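Local coordinates for protein rhamnosidase B (PDB 2OKX) that hydrolyses terminal, non-reducing alpha-L-rhamnose residues of alpha-L-rhamnosides, as a bacterial glycoside hydrolase of family 78, at residues R226-P231 against P389-E394; D304-D309 against R355-D360; E369-P372 against A376-A379. All coordinates share one frame; numbering follows the deposited sequence.

All three contacts lie on the same side of the chain's centre, in a region made largely of antiparallel sheets, and contacts 2 and 3 belong wholly to the D2 region of the alpha-L-rhamnosidases. Contact 1, between 226-231 and 389-394, closes a long loop of chain, and the other two are nested inside it in series. Contacts 1 and 2 have centres about 17 Å apart and touch: Arg226 NH2 probably donates a hydrogen bond to Asp309 O (3.0 Å), and Met229 packs on Ile305. Contact 3 stands apart, its nearest atoms about 10 Å from contact 2. Helix 362-370 runs from just after contact 2 into contact 3. The contacts thus concern the build of this beta-rich region rather than the helical glycosidase barrel.

Contact 1 of 3, residues R226-P231 against P389-E394; sequences RNQMVP and PSLYTE
Gln228 and Leu391 bring the two segments together with their CA atoms 6.9 Å apart, where the short helix 225-229 passes the bend leading into strand 392-393. That strand is the outer member of a five-stranded antiparallel sheet and pairs with strand 219-223, whose chain runs on into the helix, so the contact packs a helix against the edge of its own sheet in the D2 region, a family of the galactose-binding-like clan. Leu391 does nearly all the touching. Its CD1 lies over the face of the peptide joining Asn227 to Gln228, 3.4 Å from Gln228 N. The same methyl is 3.8 Å from Asn227 CB and just as close to the CB of Gln228, while CD2 turns to the Asn227 side. CG of Leu391 stands anti to the carbonyl carbon (chi1 -52°), which carries the branch toward the helix. Backbone bonding to Asp224 helps fix Leu391, and Asp224 OD2 also accepts from Asn227 N. Asn227 OD1 is hydrogen-bonded to Ser233 OG. Beyond the leucine, Tyr392 OH, also bonded to Tyr219 OH, donates to Glu394 OE2 over 2.7 Å, meeting that oxygen on its anti side.

Contact 2 of 3, residues D304-D309 against R355-D360; sequences DITSSD and RRMQTD
Thr306, Met357 and Thr359 meet through three methyl groups set at the corners of a nearly equilateral triangle. Thr306 CG2 is 3.7 Å from CG2 of Thr359 and 3.8 Å from CE of Met357, and those two methyls stand 3.9 Å apart. Thr306 turns its methyl toward the loop 355-360 because CG2 is anti to the backbone N, leaving OG1 (chi1 -60°) to face back along its own segment. There OG1 donates to Asp304 OD2 over 2.8 Å, on the syn lone pair. Asp304 OD2 also accepts from Thr306 N at 2.9 Å, nearly straight at 165° but from above the carboxylate plane, which makes an Asx turn. Thr306 OG1 is also hydrogen-bonded to Gly244 N of strand 240-252. Met357 reaches over with an extended chain that bends at its last torsion (chi3 86°), swinging CE onto the methyl of Thr306. A valine in place of this threonine would probably keep the apolar patch but leave Asp304 OD2 and Gly244 N without their hydroxyl partner. The arrangement lays the loop 355-360 across the end region of strand 297-309: Met357 also rests on Ser241 of strand 240-252 and Ser346 of strand 345-347, while Tyr364 of helix 362-370 touches both threonines and hydrogen-bonds Asp304 OD1.

Contact 3 of 3, residues E369-P372 against A376-A379; sequences EAAP and ALEA
The backbone N of Ala376, the residue that meets Ala370, Ala371 and Pro372, is hydrogen-bonded to OG1 of Thr373, a side-chain bond that helps close the tight bend between the two segments. A weak backbone bond, Ala379 N to Ala376 O at 3.3 Å, begins the 3-10 turn, and what crosses the contact itself is apolar. The chain returns on itself here within a few residues, bringing the CA atoms of Ala371 and Ala376 to 4.7 Å. Ala376 CB fits over the backbone: 3.8 Å from Ala371 CA, 3.9 Å from Ala370 O and 4.0 Å from Pro372 CD, so the methyl sits against the helix end and the proline ring together. Helix 362-370 ends with Ala370, and the chain doubles back through a proline-containing turn. Ala371 is the first residue to leave helical geometry, in a backbone conformation particular to residues that precede a proline, and the returning chain turns into a short 3-10 segment on its way to strand 384-386. Ala371 is buried, and its CB points toward that returning chain. It lies 3.7 Å from Leu377 CD1 and 3.8 Å from Leu377 CA, pressed against both the branch and the backbone of the leucine. Leu377 holds CG anti to the backbone N (chi1 -165°) and then turns at chi2 (61°), placing CD1 beside that methyl. Its side chain also touches Pro329, while Ala370 lies on Phe380. At the helix end, Glu369 OE1 is hydrogen-bonded to Trp272 NE1 of strand 271-273.

Contact 1 of 3, residues R226-P231 against P389-E394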
ATOM      1  N   ARG A 226      -3.925  12.189  15.864  1.00 23.49           N
ATOM      2  CA  ARG A 226      -2.783  11.425  16.359  1.00 23.65           C
ATOM      3  C   ARG A 226      -1.629  12.354  16.740  1.00 24.59           C
ATOM      4  O   ARG A 226      -1.114  12.293  17.857  1.00 24.71           O
ATOM      5  CB  ARG A 226      -2.316  10.425  15.290  1.00 22.94           C
ATOM      6  CG  ARG A 226      -1.016   9.683  15.613  1.00 23.25           C
ATOM      7  CD  ARG A 226      -0.542   8.908  14.387  1.00 22.69           C
ATOM      8  NE  ARG A 226       0.824   8.403  14.505  1.00 21.55           N
ATOM      9  CZ  ARG A 226       1.166   7.281  15.132  1.00 21.13           C
ATOM     10  NH1 ARG A 226       2.441   6.910  15.181  1.00 21.29           N
ATOM     11  NH2 ARG A 226       0.240   6.527  15.703  1.00 21.16           N
ATOM     12  N   ASN A 227      -1.227  13.218  15.812  1.00 23.59           N
ATOM     13  CA  ASN A 227      -0.128  14.137  16.074  1.00 24.53           C
ATOM     14  C   ASN A 227      -0.535  15.287  17.006  1.00 24.65           C
ATOM     15  O   ASN A 227       0.315  15.889  17.662  1.00 25.87           O
ATOM     16  CB  ASN A 227       0.436  14.693  14.755  1.00 24.27           C
ATOM     17  CG  ASN A 227       1.133  13.626  13.909  1.00 25.74           C
ATOM     18  OD1 ASN A 227       1.395  12.508  14.369  1.00 25.49           O
ATOM     19  ND2 ASN A 227       1.450  13.977  12.667  1.00 22.85           N
ATOM     20  N   GLN A 228      -1.830  15.582  17.074  1.00 24.97           N
ATOM     21  CA  GLN A 228      -2.319  16.651  17.942  1.00 26.38           C
ATOM     22  C   GLN A 228      -2.367  16.210  19.408  1.00 28.43           C
ATOM     23  O   GLN A 228      -1.979  16.969  20.301  1.00 28.17           O
ATOM     24  CB  GLN A 228      -3.713  17.107  17.492  1.00 25.34           C
ATOM     25  CG  GLN A 228      -4.509  17.899  18.541  1.00 27.53           C
ATOM     26  CD  GLN A 228      -3.914  19.267  18.860  1.00 27.84           C
ATOM     27  OE1 GLN A 228      -4.358  19.947  19.793  1.00 28.68           O
ATOM     28  NE2 GLN A 228      -2.916  19.677  18.088  1.00 25.92           N
ATOM     29  N   MET A 229      -2.836  14.987  19.647  1.00 27.47           N
ATOM     30  CA  MET A 229      -2.948  14.449  21.001  1.00 26.52           C
ATOM     31  C   MET A 229      -1.649  13.851  21.549  1.00 27.09           C
ATOM     32  O   MET A 229      -1.444  13.818  22.762  1.00 25.25           O
ATOM     33  CB  MET A 229      -4.059  13.395  21.057  1.00 26.19           C
ATOM     34  CG  MET A 229      -5.434  13.917  20.677  1.00 27.26           C
ATOM     35  SD  MET A 229      -5.980  15.314  21.691  1.00 29.13           S
ATOM     36  CE  MET A 229      -6.590  14.472  23.150  1.00 26.01           C
ATOM     37  N   VAL A 230      -0.784  13.371  20.660  1.00 26.14           N
ATOM     38  CA  VAL A 230       0.497  12.794  21.064  1.00 26.91           C
ATOM     39  C   VAL A 230       1.556  13.328  20.106  1.00 28.01           C
ATOM     40  O   VAL A 230       1.971  12.640  19.176  1.00 27.40           O
ATOM     41  CB  VAL A 230       0.479  11.250  20.987  1.00 26.88           C
ATOM     42  CG1 VAL A 230       1.789  10.687  21.522  1.00 28.18           C
ATOM     43  CG2 VAL A 230      -0.692  10.700  21.778  1.00 26.09           C
ATOM     44  N   PRO A 231       2.003  14.572  20.326  1.00 28.95           N
ATOM     45  CA  PRO A 231       3.011  15.252  19.505  1.00 29.25           C
ATOM     46  C   PRO A 231       4.249  14.448  19.119  1.00 29.44           C
ATOM     47  O   PRO A 231       4.760  14.583  18.007  1.00 29.32           O
ATOM     48  CB  PRO A 231       3.354  16.480  20.343  1.00 28.94           C
ATOM     49  CG  PRO A 231       2.045  16.806  20.971  1.00 29.82           C
ATOM     50  CD  PRO A 231       1.574  15.444  21.434  1.00 28.85           C
ATOM     51  N   PRO A 389      -2.288  24.336  14.070  1.00 31.13           N
ATOM     52  CA  PRO A 389      -2.681  24.718  12.708  1.00 30.29           C
ATOM     53  C   PRO A 389      -2.274  23.772  11.576  1.00 28.07           C
ATOM     54  O   PRO A 389      -3.081  23.471  10.702  1.00 28.20           O
ATOM     55  CB  PRO A 389      -2.057  26.099  12.550  1.00 30.97           C
ATOM     56  CG  PRO A 389      -2.159  26.655  13.939  1.00 31.31           C
ATOM     57  CD  PRO A 389      -1.696  25.487  14.778  1.00 32.00           C
ATOM     58  N   SER A 390      -1.027  23.312  11.587  1.00 28.29           N
ATOM     59  CA  SER A 390      -0.539  22.426  10.536  1.00 27.81           C
ATOM     60  C   SER A 390      -1.217  21.052  10.513  1.00 27.62           C
ATOM     61  O   SER A 390      -1.085  20.303   9.541  1.00 26.62           O
ATOM     62  CB  SER A 390       0.978  22.256  10.655  1.00 27.51           C
ATOM     63  OG  SER A 390       1.337  21.636  11.877  1.00 29.94           O
ATOM     64  N   LEU A 391      -1.952  20.732  11.572  1.00 25.61           N
ATOM     65  CA  LEU A 391      -2.637  19.445  11.670  1.00 26.01           C
ATOM     66  C   LEU A 391      -4.124  19.614  11.400  1.00 24.40           C
ATOM     67  O   LEU A 391      -4.912  18.703  11.639  1.00 22.89           O
ATOM     68  CB  LEU A 391      -2.452  18.859  13.078  1.00 25.93           C
ATOM     69  CG  LEU A 391      -1.023  18.757  13.623  1.00 24.35           C
ATOM     70  CD1 LEU A 391      -1.049  18.138  15.017  1.00 22.48           C
ATOM     71  CD2 LEU A 391      -0.169  17.923  12.683  1.00 22.93           C
ATOM     72  N   TYR A 392      -4.501  20.776  10.882  1.00 24.28           N
ATOM     73  CA  TYR A 392      -5.903  21.082  10.633  1.00 24.98           C
ATOM     74  C   TYR A 392      -6.148  21.774   9.297  1.00 25.19           C
ATOM     75  O   TYR A 392      -5.379  22.647   8.893  1.00 25.62           O
ATOM     76  CB  TYR A 392      -6.411  21.986  11.760  1.00 24.65           C
ATOM     77  CG  TYR A 392      -7.822  22.487  11.591  1.00 22.75           C
ATOM     78  CD1 TYR A 392      -8.902  21.759  12.084  1.00 22.23           C
ATOM     79  CD2 TYR A 392      -8.081  23.698  10.946  1.00 22.94           C
ATOM     80  CE1 TYR A 392     -10.204  22.223  11.946  1.00 20.63           C
ATOM     81  CE2 TYR A 392      -9.383  24.171  10.798  1.00 18.95           C
ATOM     82  CZ  TYR A 392     -10.437  23.429  11.302  1.00 21.31           C
ATOM     83  OH  TYR A 392     -11.726  23.890  11.178  1.00 20.02           O
ATOM     84  N   THR A 393      -7.227  21.389   8.618  1.00 25.11           N
ATOM     85  CA  THR A 393      -7.584  22.020   7.350  1.00 25.42           C
ATOM     86  C   THR A 393      -9.069  21.895   7.028  1.00 24.58           C
ATOM     87  O   THR A 393      -9.692  20.868   7.294  1.00 24.30           O
ATOM     88  CB  THR A 393      -6.780  21.450   6.151  1.00 25.99           C
ATOM     89  OG1 THR A 393      -7.068  22.231   4.981  1.00 25.73           O
ATOM     90  CG2 THR A 393      -7.158  19.987   5.879  1.00 24.31           C
ATOM     91  N   GLU A 394      -9.631  22.961   6.466  1.00 22.60           N
ATOM     92  CA  GLU A 394     -11.034  22.985   6.081  1.00 21.92           C
ATOM     93  C   GLU A 394     -11.174  22.730   4.577  1.00 22.03           C
ATOM     94  O   GLU A 394     -12.259  22.825   4.014  1.00 22.58           O
ATOM     95  CB  GLU A 394     -11.666  24.326   6.478  1.00 23.59           C
ATOM     96  CG  GLU A 394     -12.049  24.374   7.957  1.00 23.79           C
ATOM     97  CD  GLU A 394     -12.356  25.776   8.464  1.00 28.00           C
ATOM     98  OE1 GLU A 394     -12.916  26.586   7.700  1.00 26.25           O
ATOM     99  OE2 GLU A 394     -12.046  26.056   9.642  1.00 29.53           O
TER

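Contact 2 of 3, residues D304-D309 against R355-D360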
ATOM      1  N   ASP A 304     -16.051  12.815  21.958  1.00 22.08           N
ATOM      2  CA  ASP A 304     -15.079  11.943  22.611  1.00 23.50           C
ATOM      3  C   ASP A 304     -14.272  11.256  21.518  1.00 23.27           C
ATOM      4  O   ASP A 304     -14.843  10.605  20.645  1.00 24.21           O
ATOM      5  CB  ASP A 304     -15.791  10.894  23.470  1.00 23.79           C
ATOM      6  CG  ASP A 304     -14.823  10.033  24.268  1.00 21.96           C
ATOM      7  OD1 ASP A 304     -15.295   9.175  25.035  1.00 24.17           O
ATOM      8  OD2 ASP A 304     -13.596  10.215  24.131  1.00 23.54           O
ATOM      9  N   ILE A 305     -12.952  11.411  21.559  1.00 23.72           N
ATOM     10  CA  ILE A 305     -12.078  10.801  20.559  1.00 23.26           C
ATOM     11  C   ILE A 305     -11.142   9.757  21.165  1.00 22.84           C
ATOM     12  O   ILE A 305     -10.201   9.304  20.509  1.00 21.95           O
ATOM     13  CB  ILE A 305     -11.219  11.865  19.837  1.00 22.93           C
ATOM     14  CG1 ILE A 305     -10.400  12.657  20.859  1.00 24.67           C
ATOM     15  CG2 ILE A 305     -12.115  12.784  19.013  1.00 23.55           C
ATOM     16  CD1 ILE A 305      -9.457  13.679  20.243  1.00 22.79           C
ATOM     17  N   THR A 306     -11.410   9.379  22.412  1.00 23.01           N
ATOM     18  CA  THR A 306     -10.599   8.387  23.119  1.00 23.15           C
ATOM     19  C   THR A 306     -10.547   7.108  22.293  1.00 23.12           C
ATOM     20  O   THR A 306     -11.578   6.481  22.048  1.00 21.36           O
ATOM     21  CB  THR A 306     -11.199   8.073  24.496  1.00 23.96           C
ATOM     22  OG1 THR A 306     -11.245   9.276  25.273  1.00 26.39           O
ATOM     23  CG2 THR A 306     -10.360   7.032  25.225  1.00 22.52           C
ATOM     24  N   SER A 307      -9.345   6.720  21.875  1.00 22.78           N
ATOM     25  CA  SER A 307      -9.198   5.533  21.042  1.00 23.24           C
ATOM     26  C   SER A 307      -7.755   5.263  20.647  1.00 23.07           C
ATOM     27  O   SER A 307      -6.828   5.941  21.082  1.00 23.77           O
ATOM     28  CB  SER A 307      -9.991   5.729  19.755  1.00 25.71           C
ATOM     29  OG  SER A 307      -9.476   6.854  19.049  1.00 23.49           O
ATOM     30  N   SER A 308      -7.592   4.257  19.798  1.00 24.30           N
ATOM     31  CA  SER A 308      -6.296   3.895  19.254  1.00 24.52           C
ATOM     32  C   SER A 308      -6.276   4.585  17.894  1.00 22.85           C
ATOM     33  O   SER A 308      -7.286   4.603  17.198  1.00 23.74           O
ATOM     34  CB  SER A 308      -6.195   2.379  19.063  1.00 25.55           C
ATOM     35  OG  SER A 308      -4.940   2.034  18.504  1.00 26.48           O
ATOM     36  N   ASP A 309      -5.140   5.156  17.520  1.00 23.02           N
ATOM     37  CA  ASP A 309      -5.028   5.851  16.242  1.00 22.50           C
ATOM     38  C   ASP A 309      -3.682   5.513  15.615  1.00 22.77           C
ATOM     39  O   ASP A 309      -2.636   5.922  16.119  1.00 24.99           O
ATOM     40  CB  ASP A 309      -5.132   7.368  16.465  1.00 22.41           C
ATOM     41  CG  ASP A 309      -5.403   8.140  15.178  1.00 24.94           C
ATOM     42  OD1 ASP A 309      -5.108   7.617  14.085  1.00 25.05           O
ATOM     43  OD2 ASP A 309      -5.901   9.282  15.261  1.00 25.23           O
ATOM     44  N   ARG A 355       2.943  -0.597  28.821  1.00 30.81           N
ATOM     45  CA  ARG A 355       1.832  -0.028  29.560  1.00 32.08           C
ATOM     46  C   ARG A 355       0.735   0.387  28.582  1.00 32.60           C
ATOM     47  O   ARG A 355       1.015   0.991  27.547  1.00 31.26           O
ATOM     48  CB  ARG A 355       2.319   1.186  30.347  1.00 33.18           C
ATOM     49  CG  ARG A 355       1.221   2.005  30.978  1.00 37.36           C
ATOM     50  CD  ARG A 355       1.798   3.243  31.631  1.00 40.72           C
ATOM     51  NE  ARG A 355       0.951   4.402  31.390  1.00 48.35           N
ATOM     52  CZ  ARG A 355       0.776   4.962  30.196  1.00 48.99           C
ATOM     53  NH1 ARG A 355       1.393   4.472  29.129  1.00 49.20           N
ATOM     54  NH2 ARG A 355      -0.024   6.009  30.067  1.00 50.82           N
ATOM     55  N   ARG A 356      -0.508   0.058  28.916  1.00 32.16           N
ATOM     56  CA  ARG A 356      -1.640   0.405  28.065  1.00 33.43           C
ATOM     57  C   ARG A 356      -2.423   1.568  28.666  1.00 32.43           C
ATOM     58  O   ARG A 356      -2.533   1.699  29.887  1.00 29.81           O
ATOM     59  CB  ARG A 356      -2.570  -0.801  27.892  1.00 35.95           C
ATOM     60  CG  ARG A 356      -1.866  -2.082  27.464  1.00 41.84           C
ATOM     61  CD  ARG A 356      -1.066  -1.890  26.181  1.00 46.02           C
ATOM     62  NE  ARG A 356      -0.176  -3.018  25.912  1.00 49.88           N
ATOM     63  CZ  ARG A 356      -0.587  -4.262  25.683  1.00 52.06           C
ATOM     64  NH1 ARG A 356      -1.883  -4.550  25.685  1.00 53.52           N
ATOM     65  NH2 ARG A 356       0.301  -5.221  25.454  1.00 53.14           N
ATOM     66  N   MET A 357      -2.959   2.412  27.793  1.00 31.54           N
ATOM     67  CA  MET A 357      -3.744   3.566  28.209  1.00 31.44           C
ATOM     68  C   MET A 357      -4.991   3.130  28.974  1.00 32.66           C
ATOM     69  O   MET A 357      -5.610   2.119  28.644  1.00 33.72           O
ATOM     70  CB  MET A 357      -4.172   4.368  26.975  1.00 30.04           C
ATOM     71  CG  MET A 357      -5.193   5.456  27.256  1.00 30.90           C
ATOM     72  SD  MET A 357      -5.855   6.171  25.734  1.00 27.93           S
ATOM     73  CE  MET A 357      -7.176   5.030  25.394  1.00 28.67           C
ATOM     74  N   GLN A 358      -5.348   3.890  30.003  1.00 32.69           N
ATOM     75  CA  GLN A 358      -6.549   3.601  30.775  1.00 34.49           C
ATOM     76  C   GLN A 358      -7.517   4.760  30.556  1.00 33.73           C
ATOM     77  O   GLN A 358      -7.097   5.872  30.245  1.00 34.30           O
ATOM     78  CB  GLN A 358      -6.216   3.425  32.262  1.00 36.83           C
ATOM     79  CG  GLN A 358      -5.815   1.992  32.613  1.00 39.08           C
ATOM     80  CD  GLN A 358      -5.572   1.774  34.098  1.00 42.47           C
ATOM     81  OE1 GLN A 358      -5.648   0.645  34.588  1.00 42.89           O
ATOM     82  NE2 GLN A 358      -5.262   2.849  34.819  1.00 43.70           N
ATOM     83  N   THR A 359      -8.809   4.500  30.701  1.00 33.20           N
ATOM     84  CA  THR A 359      -9.806   5.537  30.476  1.00 33.87           C
ATOM     85  C   THR A 359     -10.623   5.868  31.721  1.00 35.03           C
ATOM     86  O   THR A 359     -11.833   6.075  31.636  1.00 35.59           O
ATOM     87  CB  THR A 359     -10.770   5.117  29.355  1.00 34.00           C
ATOM     88  OG1 THR A 359     -11.513   3.965  29.770  1.00 32.80           O
ATOM     89  CG2 THR A 359      -9.992   4.772  28.088  1.00 31.68           C
ATOM     90  N   ASP A 360      -9.961   5.936  32.870  1.00 35.91           N
ATOM     91  CA  ASP A 360     -10.656   6.232  34.116  1.00 37.14           C
ATOM     92  C   ASP A 360     -10.296   7.573  34.747  1.00 37.01           C
ATOM     93  O   ASP A 360     -10.729   7.864  35.861  1.00 37.99           O
ATOM     94  CB  ASP A 360     -10.407   5.114  35.133  0.54 37.38           C
ATOM     95  CG  ASP A 360      -8.933   4.923  35.442  0.54 38.27           C
ATOM     96  OD1 ASP A 360      -8.618   4.124  36.349  0.54 39.38           O
ATOM     97  OD2 ASP A 360      -8.090   5.565  34.781  0.54 37.66           O
TER

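Contact 3 of 3, residues E369-P372 against A376-A379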
ATOM      1  N   GLU A 369     -20.608  15.986  31.233  1.00 40.25           N
ATOM      2  CA  GLU A 369     -21.754  16.540  31.938  1.00 40.96           C
ATOM      3  C   GLU A 369     -21.406  17.687  32.890  1.00 40.02           C
ATOM      4  O   GLU A 369     -22.258  18.512  33.209  1.00 40.91           O
ATOM      5  CB  GLU A 369     -22.478  15.429  32.704  1.00 42.27           C
ATOM      6  CG  GLU A 369     -23.236  14.431  31.820  1.00 45.71           C
ATOM      7  CD  GLU A 369     -22.329  13.469  31.056  1.00 48.17           C
ATOM      8  OE1 GLU A 369     -22.855  12.678  30.240  1.00 47.83           O
ATOM      9  OE2 GLU A 369     -21.097  13.494  31.270  1.00 49.02           O
ATOM     10  N   ALA A 370     -20.154  17.744  33.330  1.00 39.76           N
ATOM     11  CA  ALA A 370     -19.711  18.781  34.258  1.00 39.36           C
ATOM     12  C   ALA A 370     -19.443  20.136  33.603  1.00 40.18           C
ATOM     13  O   ALA A 370     -19.245  21.135  34.298  1.00 39.87           O
ATOM     14  CB  ALA A 370     -18.467  18.310  34.998  1.00 39.06           C
ATOM     15  N   ALA A 371     -19.426  20.175  32.274  1.00 39.08           N
ATOM     16  CA  ALA A 371     -19.183  21.426  31.560  1.00 38.90           C
ATOM     17  C   ALA A 371     -20.154  21.589  30.396  1.00 38.94           C
ATOM     18  O   ALA A 371     -19.762  21.506  29.232  1.00 39.60           O
ATOM     19  CB  ALA A 371     -17.746  21.472  31.056  1.00 38.33           C
ATOM     20  N   PRO A 372     -21.438  21.832  30.698  1.00 38.51           N
ATOM     21  CA  PRO A 372     -22.473  22.009  29.677  1.00 38.07           C
ATOM     22  C   PRO A 372     -22.345  23.314  28.890  1.00 38.33           C
ATOM     23  O   PRO A 372     -23.029  23.510  27.887  1.00 39.23           O
ATOM     24  CB  PRO A 372     -23.760  21.946  30.491  1.00 39.04           C
ATOM     25  CG  PRO A 372     -23.354  22.586  31.781  1.00 37.76           C
ATOM     26  CD  PRO A 372     -22.013  21.945  32.051  1.00 38.76           C
ATOM     27  N   ALA A 376     -18.478  26.928  32.146  1.00 39.11           N
ATOM     28  CA  ALA A 376     -18.238  25.826  33.072  1.00 39.81           C
ATOM     29  C   ALA A 376     -16.969  25.071  32.703  1.00 40.95           C
ATOM     30  O   ALA A 376     -16.340  24.437  33.552  1.00 41.05           O
ATOM     31  CB  ALA A 376     -19.429  24.875  33.065  1.00 39.45           C
ATOM     32  N   LEU A 377     -16.595  25.145  31.430  1.00 42.14           N
ATOM     33  CA  LEU A 377     -15.407  24.460  30.938  1.00 41.54           C
ATOM     34  C   LEU A 377     -14.143  25.070  31.537  1.00 42.23           C
ATOM     35  O   LEU A 377     -13.097  24.422  31.590  1.00 41.97           O
ATOM     36  CB  LEU A 377     -15.361  24.538  29.407  1.00 41.50           C
ATOM     37  CG  LEU A 377     -14.395  23.591  28.693  1.00 40.33           C
ATOM     38  CD1 LEU A 377     -14.774  22.152  29.003  1.00 39.69           C
ATOM     39  CD2 LEU A 377     -14.447  23.844  27.194  1.00 40.30           C
ATOM     40  N   GLU A 378     -14.247  26.317  31.994  1.00 43.33           N
ATOM     41  CA  GLU A 378     -13.112  27.016  32.595  1.00 43.38           C
ATOM     42  C   GLU A 378     -12.485  26.223  33.735  1.00 41.36           C
ATOM     43  O   GLU A 378     -11.283  26.322  33.982  1.00 40.61           O
ATOM     44  CB  GLU A 378     -13.548  28.387  33.119  1.00 46.84           C
ATOM     45  CG  GLU A 378     -13.906  29.385  32.033  1.00 51.87           C
ATOM     46  CD  GLU A 378     -12.739  29.679  31.109  1.00 54.76           C
ATOM     47  OE1 GLU A 378     -11.678  30.114  31.609  1.00 56.10           O
ATOM     48  OE2 GLU A 378     -12.884  29.475  29.884  1.00 57.03           O
ATOM     49  N   ALA A 379     -13.304  25.436  34.423  1.00 40.06           N
ATOM     50  CA  ALA A 379     -12.831  24.622  35.539  1.00 39.80           C
ATOM     51  C   ALA A 379     -11.885  23.520  35.061  1.00 39.75           C
ATOM     52  O   ALA A 379     -11.203  22.880  35.862  1.00 38.32           O
ATOM     53  CB  ALA A 379     -14.016  24.009  36.268  1.00 40.09           C
TER